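Local coordinates for protein type III restriction-modification enzyme EcoP15I Res subunit (Escherichia coli, PDB 4ZCF) that recognises two inversely oriented CAGCAG sites together with the Mod subunit and cleaves the DNA 25-27 base pairs downstream of one of them, with a helicase-type ATP motor, at residues R39-K47 against L216-I224; N72-S83 against F256-L267. One frame throughout, in Å; residues are numbered along the deposited sequence.

Contact 1. Residues R39-K47 against L216-I224; sequences RLLANPELK and LRAVKPFII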
loop_
_atom_site.group_PDB
_atom_site.type_symbol
_atom_site.label_atom_id
_atom_site.label_comp_id
_atom_site.label_asym_id
_atom_site.label_seq_id
_atom_site.Cartn_x
_atom_site.Cartn_y
_atom_site.Cartn_z
ATOM N N ARG C 39 -14.407 -17.846 16.257
ATOM C CA ARG C 39 -14.228 -19.203 15.715
ATOM C C ARG C 39 -13.612 -19.177 14.303
ATOM O O ARG C 39 -12.873 -20.098 13.927
ATOM C CB ARG C 39 -15.576 -19.955 15.719
ATOM C CG ARG C 39 -15.478 -21.466 15.484
ATOM C CD ARG C 39 -16.583 -22.236 16.188
ATOM N NE ARG C 39 -17.910 -21.995 15.614
ATOM C CZ ARG C 39 -19.018 -21.820 16.328
ATOM N NH1 ARG C 39 -18.973 -21.851 17.654
ATOM N NH2 ARG C 39 -20.180 -21.607 15.721
ATOM N N LEU C 40 -13.923 -18.119 13.545
ATOM C CA LEU C 40 -13.468 -17.907 12.178
ATOM C C LEU C 40 -12.026 -17.361 12.110
ATOM O O LEU C 40 -11.329 -17.598 11.124
ATOM C CB LEU C 40 -14.448 -16.964 11.455
ATOM C CG LEU C 40 -15.452 -17.627 10.513
ATOM C CD1 LEU C 40 -16.789 -16.955 10.580
ATOM C CD2 LEU C 40 -14.968 -17.595 9.099
ATOM N N LEU C 41 -11.581 -16.660 13.168
ATOM C CA LEU C 41 -10.251 -16.046 13.231
ATOM C C LEU C 41 -9.270 -16.802 14.132
ATOM O O LEU C 41 -8.060 -16.749 13.895
ATOM C CB LEU C 41 -10.347 -14.566 13.692
ATOM C CG LEU C 41 -11.435 -13.661 13.087
ATOM C CD1 LEU C 41 -12.108 -12.892 14.143
ATOM C CD2 LEU C 41 -10.868 -12.703 12.137
ATOM N N ALA C 42 -9.761 -17.430 15.208
ATOM C CA ALA C 42 -8.873 -18.129 16.142
ATOM C C ALA C 42 -8.750 -19.617 15.852
ATOM O O ALA C 42 -9.577 -20.187 15.145
ATOM C CB ALA C 42 -9.300 -17.883 17.592
ATOM N N ASN C 43 -7.700 -20.234 16.398
ATOM C CA ASN C 43 -7.433 -21.659 16.263
ATOM C C ASN C 43 -8.321 -22.472 17.201
ATOM O O ASN C 43 -8.605 -22.001 18.305
ATOM C CB ASN C 43 -5.996 -21.949 16.702
ATOM C CG ASN C 43 -4.953 -22.100 15.644
ATOM O OD1 ASN C 43 -5.199 -22.131 14.428
ATOM N ND2 ASN C 43 -3.744 -22.219 16.119
ATOM N N PRO C 44 -8.628 -23.756 16.866
ATOM C CA PRO C 44 -9.320 -24.619 17.842
ATOM C C PRO C 44 -8.370 -24.912 19.015
ATOM O O PRO C 44 -7.149 -24.990 18.818
ATOM C CB PRO C 44 -9.591 -25.908 17.047
ATOM C CG PRO C 44 -9.354 -25.554 15.606
ATOM C CD PRO C 44 -8.304 -24.507 15.634
ATOM N N GLU C 45 -8.910 -25.038 20.233
ATOM C CA GLU C 45 -8.083 -25.355 21.396
ATOM C C GLU C 45 -7.849 -26.871 21.401
ATOM O O GLU C 45 -8.798 -27.631 21.562
ATOM C CB GLU C 45 -8.767 -24.896 22.682
ATOM N N LEU C 46 -6.603 -27.306 21.137
ATOM C CA LEU C 46 -6.231 -28.724 21.112
ATOM C C LEU C 46 -5.875 -29.193 22.527
ATOM O O LEU C 46 -4.732 -29.040 22.983
ATOM C CB LEU C 46 -5.096 -28.999 20.100
ATOM C CG LEU C 46 -4.844 -30.465 19.747
ATOM C CD1 LEU C 46 -6.044 -31.073 19.016
ATOM C CD2 LEU C 46 -3.578 -30.612 18.921
ATOM N N LYS C 47 -6.898 -29.735 23.222
ATOM C CA LYS C 47 -6.840 -30.191 24.614
ATOM C C LYS C 47 -6.691 -31.702 24.767
ATOM O O LYS C 47 -7.390 -32.461 24.104
ATOM C CB LYS C 47 -8.080 -29.711 25.360
ATOM N N LEU C 216 -2.380 -11.567 18.978
ATOM C CA LEU C 216 -1.732 -12.836 18.626
ATOM C C LEU C 216 -2.000 -13.913 19.660
ATOM O O LEU C 216 -2.224 -15.070 19.293
ATOM C CB LEU C 216 -0.232 -12.676 18.375
ATOM C CG LEU C 216 0.179 -11.859 17.135
ATOM C CD1 LEU C 216 1.498 -11.204 17.334
ATOM C CD2 LEU C 216 0.218 -12.703 15.900
ATOM N N ARG C 217 -2.023 -13.534 20.953
ATOM C CA ARG C 217 -2.335 -14.456 22.043
ATOM C C ARG C 217 -3.747 -15.060 21.854
ATOM O O ARG C 217 -3.900 -16.279 21.954
ATOM C CB ARG C 217 -2.187 -13.760 23.398
ATOM C CG ARG C 217 -2.493 -14.683 24.577
ATOM C CD ARG C 217 -2.740 -13.948 25.870
ATOM N NE ARG C 217 -1.571 -13.175 26.303
ATOM C CZ ARG C 217 -1.550 -11.852 26.429
ATOM N NH1 ARG C 217 -2.634 -11.136 26.157
ATOM N NH2 ARG C 217 -0.452 -11.236 26.839
ATOM N N ALA C 218 -4.749 -14.212 21.515
ATOM C CA ALA C 218 -6.160 -14.566 21.284
ATOM C C ALA C 218 -6.411 -15.516 20.099
ATOM O O ALA C 218 -7.468 -16.164 20.038
ATOM C CB ALA C 218 -6.987 -13.307 21.117
ATOM N N VAL C 219 -5.461 -15.571 19.149
ATOM C CA VAL C 219 -5.511 -16.432 17.965
ATOM C C VAL C 219 -5.253 -17.919 18.376
ATOM O O VAL C 219 -5.579 -18.839 17.614
ATOM C CB VAL C 219 -4.533 -15.860 16.895
ATOM C CG1 VAL C 219 -3.767 -16.934 16.134
ATOM C CG2 VAL C 219 -5.259 -14.926 15.941
ATOM N N LYS C 220 -4.734 -18.130 19.620
ATOM C CA LYS C 220 -4.375 -19.414 20.232
ATOM C C LYS C 220 -3.357 -20.085 19.312
ATOM O O LYS C 220 -3.696 -21.023 18.598
ATOM C CB LYS C 220 -5.620 -20.290 20.518
ATOM C CG LYS C 220 -6.590 -19.710 21.544
ATOM C CD LYS C 220 -7.940 -20.422 21.452
ATOM C CE LYS C 220 -9.104 -19.574 21.921
ATOM N NZ LYS C 220 -10.332 -19.824 21.115
ATOM N N PRO C 221 -2.115 -19.561 19.223
ATOM C CA PRO C 221 -1.184 -20.098 18.216
ATOM C C PRO C 221 -0.324 -21.304 18.582
ATOM O O PRO C 221 -0.103 -21.596 19.759
ATOM C CB PRO C 221 -0.317 -18.882 17.878
ATOM C CG PRO C 221 -0.305 -18.073 19.130
ATOM C CD PRO C 221 -1.527 -18.406 19.937
ATOM N N PHE C 222 0.210 -21.959 17.537
ATOM C CA PHE C 222 1.186 -23.046 17.607
ATOM C C PHE C 222 2.500 -22.407 17.134
ATOM O O PHE C 222 2.572 -21.909 16.006
ATOM C CB PHE C 222 0.765 -24.237 16.705
ATOM C CG PHE C 222 0.061 -25.363 17.433
ATOM C CD1 PHE C 222 -1.159 -25.152 18.061
ATOM C CD2 PHE C 222 0.628 -26.627 17.506
ATOM C CE1 PHE C 222 -1.804 -26.192 18.732
ATOM C CE2 PHE C 222 -0.020 -27.665 18.179
ATOM C CZ PHE C 222 -1.225 -27.438 18.797
ATOM N N ILE C 223 3.506 -22.345 18.023
ATOM C CA ILE C 223 4.780 -21.680 17.733
ATOM C C ILE C 223 5.931 -22.618 17.470
ATOM O O ILE C 223 6.195 -23.482 18.290
ATOM C CB ILE C 223 5.158 -20.614 18.800
ATOM C CG1 ILE C 223 4.020 -19.599 19.033
ATOM C CG2 ILE C 223 6.480 -19.926 18.439
ATOM C CD1 ILE C 223 4.320 -18.558 20.059
ATOM N N ILE C 224 6.663 -22.369 16.359
ATOM C CA ILE C 224 7.865 -23.064 15.916
ATOM C C ILE C 224 9.082 -22.186 16.249
ATOM O O ILE C 224 9.091 -21.002 15.908
ATOM C CB ILE C 224 7.807 -23.348 14.380
ATOM C CG1 ILE C 224 6.505 -24.077 13.927
ATOM C CG2 ILE C 224 9.099 -23.995 13.832
ATOM C CD1 ILE C 224 6.302 -25.528 14.364
#
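The Phe222 ring is met obliquely by Leu46, whose CD2 stands 4.0 Å from Phe222 CZ; the two side chains cross at about a right angle. CG of Leu46 lies opposite its backbone N (chi1 -166°), which carries CD2 to the far end of the ring. The amide of Asn43 also approaches that ring obliquely, but its ND2 is spent on the backbone, giving a hydrogen bond of 2.8 Å to Lys220 O, 23° out of the amide plane. One residue earlier along the partner, Asn43 N donates to Val219 O at 2.8 Å and 166°. These bonds hold the turn between helix 212-217 and strand 222-226 of the parallel sheet of the helicase-type domain; Lys220, with positive phi, ends a type I turn begun at Arg217. Asn43 ND2 also serves Lys109 O and OD1 takes Asn108 N, joining this loop to the turn at Lys220 and the start of strand 109-113. With an alanine here, Lys220 O and Lys109 O would probably each lose a donor and Asn108 N its acceptor. On the helix side, Ala42 CB rests 3.5 Å from Ala218 O, and Lys220 lays its CD 3.6 Å from Asn43 O.

Contact 2. Residues N72-S83 against F256-L267; sequences NHNAKSNIIDVS and FSEGYKNLVYRL
Strands 79-83 and 263-267 run side by side, in parallel, at one margin of the first of the two seven-stranded parallel sheets of the helicase-type motor, and the loops before them are tied by side-chain bonds. There the Asn262 amide does most of the work. Its ND2 donates to Asn74 O at 2.9 Å and to Ile79 O at 3.0 Å, both close to the amide plane, while OD1 accepts Asn74 N from above its carbonyl plane. The side chain of Asn262 thus bridges Asn74, at the start of the turn, and Ile79, where the strand begins; Asn74 OD1 takes Lys76 N in an Asx turn. Nearby, Leu263 N reaches Asn72 O at 2.8 Å. Asp81 N then bonds to Asn262 O and Asp81 O receives Val264 N; between Asp81 and Val82 the register slips by one residue, a beta bulge, before Ser83, opposite Arg266, bonds through its N to Tyr265 O and through its O to Leu267 N. The Asp81 carboxylate turns to the face that also carries Leu263 and Ser83. With CG opposite the carbonyl carbon (chi1 -62°), its OD2 accepts Lys261 N at 2.8 Å, nearly along the C-O bond, and its OD1 forms a salt bridge with Arg251 of the neighbouring strand, so both oxygens are engaged. Phe256 CE2 lies 3.5 Å from Asp81 CG, carboxylate and ring planes 57° apart, and Val82 O sits at the edge of the same ring. One face of Phe256 carries Tyr260 CE1, offset toward the rim; Leu263 CD2 lies 3.7 Å above the centre of the Tyr260 ring. On the other side of the sheet Val82 CG1 comes edge-on to the Tyr265 ring, 3.9 Å from CD2, and Val264 packs against Ile80 CG2, with helix 12-22 touching Val82, Val264 and Tyr265.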
loop_
_atom_site.group_PDB
_atom_site.type_symbol
_atom_site.label_atom_id
_atom_site.label_comp_id
_atom_site.label_asym_id
_atom_site.label_seq_id
_atom_site.Cartn_x
_atom_site.Cartn_y
_atom_site.Cartn_z
ATOM N N ASN C 72 15.093 -35.311 29.615
ATOM C CA ASN C 72 14.511 -35.483 28.281
ATOM C C ASN C 72 12.977 -35.358 28.228
ATOM O O ASN C 72 12.424 -35.265 27.131
ATOM C CB ASN C 72 14.966 -36.818 27.663
ATOM C CG ASN C 72 16.427 -36.906 27.264
ATOM O OD1 ASN C 72 17.223 -35.962 27.401
ATOM N ND2 ASN C 72 16.814 -38.062 26.749
ATOM N N HIS C 73 12.293 -35.362 29.390
ATOM C CA HIS C 73 10.829 -35.260 29.434
ATOM C C HIS C 73 10.320 -34.364 30.558
ATOM O O HIS C 73 11.028 -34.161 31.547
ATOM C CB HIS C 73 10.170 -36.658 29.451
ATOM C CG HIS C 73 9.971 -37.256 30.815
ATOM N ND1 HIS C 73 11.046 -37.639 31.607
ATOM C CD2 HIS C 73 8.821 -37.542 31.472
ATOM C CE1 HIS C 73 10.514 -38.126 32.718
ATOM N NE2 HIS C 73 9.180 -38.088 32.682
ATOM N N ASN C 74 9.091 -33.820 30.390
ATOM C CA ASN C 74 8.393 -32.927 31.330
ATOM C C ASN C 74 6.916 -32.750 30.911
ATOM O O ASN C 74 6.624 -32.036 29.944
ATOM C CB ASN C 74 9.106 -31.564 31.415
ATOM C CG ASN C 74 8.600 -30.610 32.470
ATOM O OD1 ASN C 74 7.476 -30.710 32.974
ATOM N ND2 ASN C 74 9.421 -29.619 32.798
ATOM N N ALA C 75 5.988 -33.388 31.658
ATOM C CA ALA C 75 4.532 -33.318 31.420
ATOM C C ALA C 75 3.907 -31.975 31.841
ATOM O O ALA C 75 2.746 -31.720 31.512
ATOM C CB ALA C 75 3.822 -34.470 32.125
ATOM N N LYS C 76 4.664 -31.133 32.575
ATOM C CA LYS C 76 4.209 -29.804 33.017
ATOM C C LYS C 76 4.883 -28.701 32.135
ATOM O O LYS C 76 5.323 -27.667 32.641
ATOM C CB LYS C 76 4.525 -29.608 34.504
ATOM N N SER C 77 4.961 -28.954 30.809
ATOM C CA SER C 77 5.610 -28.098 29.808
ATOM C C SER C 77 5.038 -28.419 28.431
ATOM O O SER C 77 4.981 -29.591 28.050
ATOM C CB SER C 77 7.124 -28.331 29.821
ATOM O OG SER C 77 7.812 -27.720 28.743
ATOM N N ASN C 78 4.598 -27.381 27.692
ATOM C CA ASN C 78 4.018 -27.537 26.345
ATOM C C ASN C 78 5.075 -27.421 25.241
ATOM O O ASN C 78 4.739 -27.329 24.063
ATOM C CB ASN C 78 2.817 -26.579 26.121
ATOM C CG ASN C 78 3.091 -25.092 26.287
ATOM O OD1 ASN C 78 4.188 -24.636 26.633
ATOM N ND2 ASN C 78 2.068 -24.295 26.054
ATOM N N ILE C 79 6.351 -27.475 25.635
ATOM C CA ILE C 79 7.488 -27.403 24.742
ATOM C C ILE C 79 7.916 -28.789 24.274
ATOM O O ILE C 79 8.319 -29.624 25.080
ATOM C CB ILE C 79 8.635 -26.571 25.363
ATOM C CG1 ILE C 79 8.154 -25.122 25.659
ATOM C CG2 ILE C 79 9.888 -26.587 24.474
ATOM C CD1 ILE C 79 8.986 -24.368 26.655
ATOM N N ILE C 80 7.821 -29.024 22.962
ATOM C CA ILE C 80 8.232 -30.264 22.300
ATOM C C ILE C 80 9.561 -29.985 21.554
ATOM O O ILE C 80 9.688 -28.942 20.895
ATOM C CB ILE C 80 7.093 -30.772 21.372
ATOM C CG1 ILE C 80 5.778 -30.948 22.168
ATOM C CG2 ILE C 80 7.484 -32.057 20.637
ATOM C CD1 ILE C 80 4.512 -30.869 21.364
ATOM N N ASP C 81 10.558 -30.889 21.688
ATOM C CA ASP C 81 11.857 -30.702 21.041
ATOM C C ASP C 81 12.197 -31.701 19.962
ATOM O O ASP C 81 11.976 -32.901 20.122
ATOM C CB ASP C 81 12.988 -30.620 22.064
ATOM C CG ASP C 81 12.841 -29.451 23.006
ATOM O OD1 ASP C 81 12.354 -28.390 22.563
ATOM O OD2 ASP C 81 13.238 -29.586 24.180
ATOM N N VAL C 82 12.762 -31.183 18.861
ATOM C CA VAL C 82 13.226 -31.931 17.698
ATOM C C VAL C 82 14.677 -31.511 17.473
ATOM O O VAL C 82 14.973 -30.312 17.416
ATOM C CB VAL C 82 12.341 -31.688 16.439
ATOM C CG1 VAL C 82 12.908 -32.384 15.212
ATOM C CG2 VAL C 82 10.902 -32.125 16.672
ATOM N N SER C 83 15.578 -32.494 17.395
ATOM C CA SER C 83 16.993 -32.257 17.175
ATOM C C SER C 83 17.433 -32.870 15.849
ATOM O O SER C 83 17.354 -34.084 15.642
ATOM C CB SER C 83 17.835 -32.756 18.346
ATOM O OG SER C 83 19.198 -32.437 18.127
ATOM N N PHE C 256 21.036 -27.391 21.701
ATOM C CA PHE C 256 20.181 -27.228 22.867
ATOM C C PHE C 256 21.156 -27.041 24.045
ATOM O O PHE C 256 21.531 -27.988 24.751
ATOM C CB PHE C 256 19.228 -28.430 23.036
ATOM C CG PHE C 256 18.068 -28.478 22.062
ATOM C CD1 PHE C 256 18.246 -28.933 20.761
ATOM C CD2 PHE C 256 16.788 -28.115 22.460
ATOM C CE1 PHE C 256 17.179 -28.972 19.863
ATOM C CE2 PHE C 256 15.724 -28.162 21.564
ATOM C CZ PHE C 256 15.924 -28.606 20.280
ATOM N N SER C 257 21.645 -25.794 24.163
ATOM C CA SER C 257 22.611 -25.308 25.153
ATOM C C SER C 257 21.996 -25.149 26.569
ATOM O O SER C 257 22.717 -24.840 27.529
ATOM C CB SER C 257 23.206 -23.985 24.673
ATOM O OG SER C 257 22.184 -23.024 24.445
ATOM N N GLU C 258 20.666 -25.343 26.688
ATOM C CA GLU C 258 19.935 -25.228 27.951
ATOM C C GLU C 258 19.154 -26.511 28.217
ATOM O O GLU C 258 18.222 -26.532 29.024
ATOM C CB GLU C 258 19.005 -24.000 27.929
ATOM C CG GLU C 258 19.740 -22.667 27.867
ATOM C CD GLU C 258 18.935 -21.472 28.331
ATOM O OE1 GLU C 258 17.693 -21.500 28.182
ATOM O OE2 GLU C 258 19.545 -20.508 28.851
ATOM N N GLY C 259 19.564 -27.576 27.544
ATOM C CA GLY C 259 18.920 -28.875 27.648
ATOM C C GLY C 259 17.647 -28.985 26.833
ATOM O O GLY C 259 17.435 -28.238 25.866
ATOM N N TYR C 260 16.806 -29.950 27.222
ATOM C CA TYR C 260 15.545 -30.272 26.583
ATOM C C TYR C 260 14.382 -30.028 27.507
ATOM O O TYR C 260 14.553 -29.837 28.712
ATOM C CB TYR C 260 15.534 -31.752 26.135
ATOM C CG TYR C 260 16.678 -32.155 25.224
ATOM C CD1 TYR C 260 16.697 -31.771 23.885
ATOM C CD2 TYR C 260 17.699 -32.984 25.681
ATOM C CE1 TYR C 260 17.744 -32.145 23.039
ATOM C CE2 TYR C 260 18.745 -33.374 24.842
ATOM C CZ TYR C 260 18.770 -32.944 23.523
ATOM O OH TYR C 260 19.798 -33.321 22.686
ATOM N N LYS C 261 13.182 -30.064 26.935
ATOM C CA LYS C 261 11.923 -29.961 27.656
ATOM C C LYS C 261 11.194 -31.283 27.444
ATOM O O LYS C 261 10.975 -32.009 28.412
ATOM C CB LYS C 261 11.113 -28.724 27.235
ATOM C CG LYS C 261 11.767 -27.401 27.659
ATOM C CD LYS C 261 11.334 -26.956 29.051
ATOM C CE LYS C 261 12.406 -26.169 29.767
ATOM N NZ LYS C 261 11.844 -25.371 30.892
ATOM N N ASN C 262 10.926 -31.653 26.188
ATOM C CA ASN C 262 10.317 -32.928 25.814
ATOM C C ASN C 262 10.974 -33.402 24.516
ATOM O O ASN C 262 10.488 -33.087 23.432
ATOM C CB ASN C 262 8.789 -32.806 25.686
ATOM C CG ASN C 262 8.076 -32.651 27.012
ATOM O OD1 ASN C 262 8.025 -33.576 27.821
ATOM N ND2 ASN C 262 7.501 -31.491 27.269
ATOM N N LEU C 263 12.127 -34.095 24.624
ATOM C CA LEU C 263 12.846 -34.574 23.446
ATOM C C LEU C 263 12.091 -35.711 22.795
ATOM O O LEU C 263 11.898 -36.775 23.389
ATOM C CB LEU C 263 14.317 -34.909 23.718
ATOM C CG LEU C 263 15.123 -35.405 22.513
ATOM C CD1 LEU C 263 15.206 -34.351 21.418
ATOM C CD2 LEU C 263 16.511 -35.838 22.927
ATOM N N VAL C 264 11.626 -35.445 21.576
ATOM C CA VAL C 264 10.779 -36.328 20.800
ATOM C C VAL C 264 11.514 -36.992 19.620
ATOM O O VAL C 264 11.189 -38.125 19.253
ATOM C CB VAL C 264 9.499 -35.528 20.448
ATOM C CG1 VAL C 264 9.343 -35.230 18.962
ATOM C CG2 VAL C 264 8.266 -36.171 21.035
ATOM N N TYR C 265 12.539 -36.316 19.069
ATOM C CA TYR C 265 13.305 -36.823 17.943
ATOM C C TYR C 265 14.746 -36.306 17.985
ATOM O O TYR C 265 14.962 -35.148 18.292
ATOM C CB TYR C 265 12.588 -36.462 16.615
ATOM C CG TYR C 265 13.286 -36.961 15.367
ATOM C CD1 TYR C 265 13.247 -38.306 15.013
ATOM C CD2 TYR C 265 14.006 -36.093 14.552
ATOM C CE1 TYR C 265 13.954 -38.783 13.911
ATOM C CE2 TYR C 265 14.696 -36.555 13.433
ATOM C CZ TYR C 265 14.654 -37.900 13.108
ATOM O OH TYR C 265 15.314 -38.362 11.998
ATOM N N ARG C 266 15.727 -37.172 17.678
ATOM C CA ARG C 266 17.150 -36.840 17.634
ATOM C C ARG C 266 17.905 -37.503 16.465
ATOM O O ARG C 266 18.105 -38.724 16.432
ATOM C CB ARG C 266 17.835 -37.114 18.982
ATOM C CG ARG C 266 19.243 -36.536 19.098
ATOM C CD ARG C 266 19.493 -35.949 20.470
ATOM N NE ARG C 266 19.504 -36.969 21.521
ATOM C CZ ARG C 266 20.604 -37.522 22.022
ATOM N NH1 ARG C 266 21.803 -37.159 21.575
ATOM N NH2 ARG C 266 20.516 -38.438 22.977
ATOM N N LEU C 267 18.313 -36.668 15.509
ATOM C CA LEU C 267 19.121 -37.023 14.356
ATOM C C LEU C 267 20.349 -36.171 14.528
ATOM O O LEU C 267 20.307 -34.968 14.271
ATOM C CB LEU C 267 18.395 -36.676 13.041
ATOM C CG LEU C 267 19.180 -36.903 11.744
ATOM C CD1 LEU C 267 19.362 -38.397 11.447
ATOM C CD2 LEU C 267 18.504 -36.230 10.601
#

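In the fold
Contacts 1 and 2 both reach the first of the chain's two seven-stranded parallel sheets, their centres 22 Å apart and their nearest atoms about 6 Å, without touching. Along the chain the segments alternate: 39-47, 72-83, 216-224, 256-267. Strand 222-226 of contact 1 is separated from strand 79-84 of contact 2 by strand 248-253, and Gln247, just before that middle strand, bonds to residues of both contacts. Contact 1 joins the 39-47 segment to the sheet; contact 2 is a strand pair within it, adding 263-267, one of its two edge strands within this chain. The lobe of this sheet, with residues further along the chain, forms the AMP cleft, and contact 2 is the nearer to that nucleotide.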